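Local coordinates for protein delta-1-pyrroline-5-carboxylate dehydrogenase, mitochondrial (Mus musculus, PDB 4E3X) that oxidises L-glutamate gamma-semialdehyde to glutamate with NAD+, the second step of mitochondrial proline breakdown, at residues E62-E72 and M239-R247. Sequence-based numbering, arbitrary orientation.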
loop_
_atom_site.group_PDB
_atom_site.type_symbol
_atom_site.label_atom_id
_atom_site.label_comp_id
_atom_site.label_asym_id
_atom_site.label_seq_id
_atom_site.Cartn_x
_atom_site.Cartn_y
_atom_site.Cartn_z
ATOM N N GLU B 62 -32.672 21.830 -0.216
ATOM C CA GLU B 62 -31.738 22.204 -1.278
ATOM C C GLU B 62 -31.783 21.199 -2.418
ATOM O O GLU B 62 -31.669 20.004 -2.181
ATOM C CB GLU B 62 -30.301 22.294 -0.755
ATOM C CG GLU B 62 -29.350 22.844 -1.809
ATOM C CD GLU B 62 -27.906 22.934 -1.359
ATOM O OE1 GLU B 62 -27.577 22.438 -0.266
ATOM O OE2 GLU B 62 -27.083 23.493 -2.117
ATOM N N ALA B 63 -31.927 21.692 -3.647
ATOM C CA ALA B 63 -31.841 20.840 -4.832
ATOM C C ALA B 63 -30.375 20.736 -5.246
ATOM O O ALA B 63 -29.784 21.705 -5.741
ATOM C CB ALA B 63 -32.690 21.402 -5.967
ATOM N N ILE B 64 -29.791 19.562 -5.021
ATOM C CA ILE B 64 -28.356 19.362 -5.191
ATOM C C ILE B 64 -28.108 18.557 -6.464
ATOM O O ILE B 64 -28.507 17.402 -6.549
ATOM C CB ILE B 64 -27.770 18.604 -3.971
ATOM C CG1 ILE B 64 -27.932 19.449 -2.703
ATOM C CG2 ILE B 64 -26.310 18.224 -4.203
ATOM C CD1 ILE B 64 -27.480 18.755 -1.436
ATOM N N PRO B 65 -27.446 19.165 -7.464
ATOM C CA PRO B 65 -27.201 18.461 -8.726
ATOM C C PRO B 65 -25.960 17.576 -8.639
ATOM O O PRO B 65 -25.171 17.695 -7.700
ATOM C CB PRO B 65 -26.923 19.606 -9.696
ATOM C CG PRO B 65 -26.173 20.588 -8.832
ATOM C CD PRO B 65 -26.864 20.519 -7.474
ATOM N N CYS B 66 -25.792 16.697 -9.618
ATOM C CA CYS B 66 -24.470 16.148 -9.873
ATOM C C CYS B 66 -23.631 17.277 -10.477
ATOM O O CYS B 66 -24.168 18.170 -11.150
ATOM C CB CYS B 66 -24.545 14.985 -10.852
ATOM S SG CYS B 66 -25.369 13.525 -10.203
ATOM N N VAL B 67 -22.328 17.262 -10.229
ATOM C CA VAL B 67 -21.453 18.276 -10.809
ATOM C C VAL B 67 -20.318 17.591 -11.556
ATOM O O VAL B 67 -19.522 16.855 -10.969
ATOM C CB VAL B 67 -20.876 19.262 -9.761
ATOM C CG1 VAL B 67 -20.036 20.330 -10.459
ATOM C CG2 VAL B 67 -21.994 19.910 -8.958
ATOM N N VAL B 68 -20.270 17.829 -12.864
ATOM C CA VAL B 68 -19.202 17.317 -13.714
ATOM C C VAL B 68 -18.523 18.531 -14.338
ATOM O O VAL B 68 -19.162 19.317 -15.043
ATOM C CB VAL B 68 -19.757 16.367 -14.789
ATOM C CG1 VAL B 68 -18.661 15.937 -15.751
ATOM C CG2 VAL B 68 -20.405 15.160 -14.122
ATOM N N GLY B 69 -17.240 18.717 -14.038
ATOM C CA GLY B 69 -16.575 19.959 -14.391
ATOM C C GLY B 69 -17.224 21.089 -13.611
ATOM O O GLY B 69 -17.241 21.077 -12.374
ATOM N N ASP B 70 -17.787 22.056 -14.331
ATOM C CA ASP B 70 -18.559 23.121 -13.701
ATOM C C ASP B 70 -20.037 22.996 -14.033
ATOM O O ASP B 70 -20.836 23.862 -13.678
ATOM C CB ASP B 70 -18.029 24.500 -14.105
ATOM C CG ASP B 70 -16.685 24.800 -13.484
ATOM O OD1 ASP B 70 -16.481 24.389 -12.324
ATOM O OD2 ASP B 70 -15.834 25.427 -14.149
ATOM N N GLU B 71 -20.396 21.913 -14.709
ATOM C CA GLU B 71 -21.777 21.714 -15.146
ATOM C C GLU B 71 -22.630 21.049 -14.071
ATOM O O GLU B 71 -22.246 20.025 -13.515
ATOM C CB GLU B 71 -21.835 20.869 -16.425
ATOM C CG GLU B 71 -23.255 20.671 -16.961
ATOM C CD GLU B 71 -23.336 19.758 -18.183
ATOM O OE1 GLU B 71 -22.286 19.265 -18.657
ATOM O OE2 GLU B 71 -24.468 19.534 -18.666
ATOM N N GLU B 72 -23.789 21.634 -13.788
ATOM C CA GLU B 72 -24.757 21.024 -12.885
ATOM C C GLU B 72 -25.681 20.156 -13.718
ATOM O O GLU B 72 -26.306 20.633 -14.670
ATOM C CB GLU B 72 -25.545 22.094 -12.128
ATOM C CG GLU B 72 -24.668 22.995 -11.275
ATOM C CD GLU B 72 -25.456 23.975 -10.424
ATOM O OE1 GLU B 72 -26.701 23.959 -10.483
ATOM O OE2 GLU B 72 -24.824 24.764 -9.688
ATOM N N MET B 239 -25.919 13.919 2.200
ATOM C CA MET B 239 -25.762 14.694 0.968
ATOM C C MET B 239 -25.622 16.206 1.193
ATOM O O MET B 239 -24.772 16.858 0.568
ATOM C CB MET B 239 -26.919 14.392 0.019
ATOM C CG MET B 239 -26.704 14.874 -1.405
ATOM S SD MET B 239 -25.269 14.102 -2.172
ATOM C CE MET B 239 -25.604 12.382 -1.896
ATOM N N LEU B 240 -26.474 16.755 2.050
ATOM C CA LEU B 240 -26.501 18.190 2.299
ATOM C C LEU B 240 -25.131 18.711 2.757
ATOM O O LEU B 240 -24.583 19.650 2.171
ATOM C CB LEU B 240 -27.573 18.498 3.346
ATOM C CG LEU B 240 -27.850 19.971 3.640
ATOM C CD1 LEU B 240 -28.538 20.653 2.456
ATOM C CD2 LEU B 240 -28.687 20.099 4.917
ATOM N N ALA B 241 -24.556 18.087 3.784
ATOM C CA ALA B 241 -23.244 18.513 4.250
ATOM C C ALA B 241 -22.132 18.185 3.256
ATOM O O ALA B 241 -21.177 18.951 3.117
ATOM C CB ALA B 241 -22.929 17.915 5.615
ATOM N N SER B 242 -22.251 17.055 2.560
ATOM C CA SER B 242 -21.218 16.673 1.600
ATOM C C SER B 242 -21.114 17.679 0.461
ATOM O O SER B 242 -20.011 18.042 0.043
ATOM C CB SER B 242 -21.481 15.278 1.036
ATOM O OG SER B 242 -21.396 14.307 2.059
ATOM N N TYR B 243 -22.258 18.123 -0.053
ATOM C CA TYR B 243 -22.244 19.125 -1.115
ATOM C C TYR B 243 -21.689 20.457 -0.610
ATOM O O TYR B 243 -21.013 21.173 -1.354
ATOM C CB TYR B 243 -23.642 19.309 -1.706
ATOM C CG TYR B 243 -23.669 20.136 -2.968
ATOM C CD1 TYR B 243 -24.478 21.262 -3.073
ATOM C CD2 TYR B 243 -22.900 19.779 -4.069
ATOM C CE1 TYR B 243 -24.511 22.017 -4.246
ATOM C CE2 TYR B 243 -22.922 20.526 -5.235
ATOM C CZ TYR B 243 -23.728 21.632 -5.324
ATOM O OH TYR B 243 -23.729 22.346 -6.505
ATOM N N ALA B 244 -21.969 20.798 0.643
ATOM C CA ALA B 244 -21.408 22.016 1.231
ATOM C C ALA B 244 -19.877 21.973 1.202
ATOM O O ALA B 244 -19.222 22.954 0.829
ATOM C CB ALA B 244 -21.919 22.213 2.652
ATOM N N VAL B 245 -19.309 20.830 1.575
ATOM C CA VAL B 245 -17.865 20.649 1.515
ATOM C C VAL B 245 -17.343 20.723 0.074
ATOM O O VAL B 245 -16.325 21.355 -0.207
ATOM C CB VAL B 245 -17.452 19.319 2.166
ATOM C CG1 VAL B 245 -15.961 19.049 1.955
ATOM C CG2 VAL B 245 -17.803 19.328 3.653
ATOM N N TYR B 246 -18.054 20.084 -0.851
ATOM C CA TYR B 246 -17.676 20.131 -2.261
ATOM C C TYR B 246 -17.613 21.581 -2.751
ATOM O O TYR B 246 -16.628 21.995 -3.364
ATOM C CB TYR B 246 -18.637 19.311 -3.130
ATOM C CG TYR B 246 -18.231 19.361 -4.581
ATOM C CD1 TYR B 246 -17.141 18.629 -5.033
ATOM C CD2 TYR B 246 -18.912 20.164 -5.495
ATOM C CE1 TYR B 246 -16.734 18.694 -6.355
ATOM C CE2 TYR B 246 -18.508 20.233 -6.823
ATOM C CZ TYR B 246 -17.420 19.487 -7.243
ATOM O OH TYR B 246 -17.005 19.547 -8.560
ATOM N N ARG B 247 -18.651 22.357 -2.466
ATOM C CA ARG B 247 -18.698 23.748 -2.908
ATOM C C ARG B 247 -17.549 24.561 -2.316
ATOM O O ARG B 247 -16.950 25.390 -3.003
ATOM C CB ARG B 247 -20.034 24.390 -2.534
HETATM O O HOH W 1 -25.165 22.121 0.853
HETATM O O HOH W 2 -25.705 24.090 -6.745
#
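Tyr-246 OH is held by hydrogen bonds to Ile-259 O and Arg-250 NH1, and Val-67 CG1 packs 3.7 Å from that same Tyr-246 OH. The two residues meet in a strand-on-helix packing in the Rossmann-type NAD-binding domain of an aldehyde dehydrogenase: helix 239-251, which follows the strand ending at the NAD-binding Lys-233, is crossed by strand 62-68. Phe-261, in the neighbouring strand 259-261, meets the rings of both Tyr-243 and Tyr-246 and pairs its backbone with Val-67.

The packing around the Tyr-243 ring is mostly apolar. Ile-64 lays CG2 over one face, 3.7 Å from the ring centroid and 21° off the normal, a CH-pi contact; CG2 gets there by standing anti to the backbone N, while CG1 carries CD1 on to Met-239 CG. Val-67 CG2 comes up to the ring edge, and OE2 of Glu-62 lies in the ring plane, 3.6 Å from Tyr-243 CD1.

No direct hydrogen bond joins the two segments, but two waters bridge them. At one end of the contact a water donates both to Glu-62 OE1 (2.7 Å) and to the carbonyl oxygen of Leu-240. At the other, a water donates a hydrogen bond to Glu-72 OE2 and lies in the plane of the Tyr-243 ring, 2.6 Å from Tyr-243 OH.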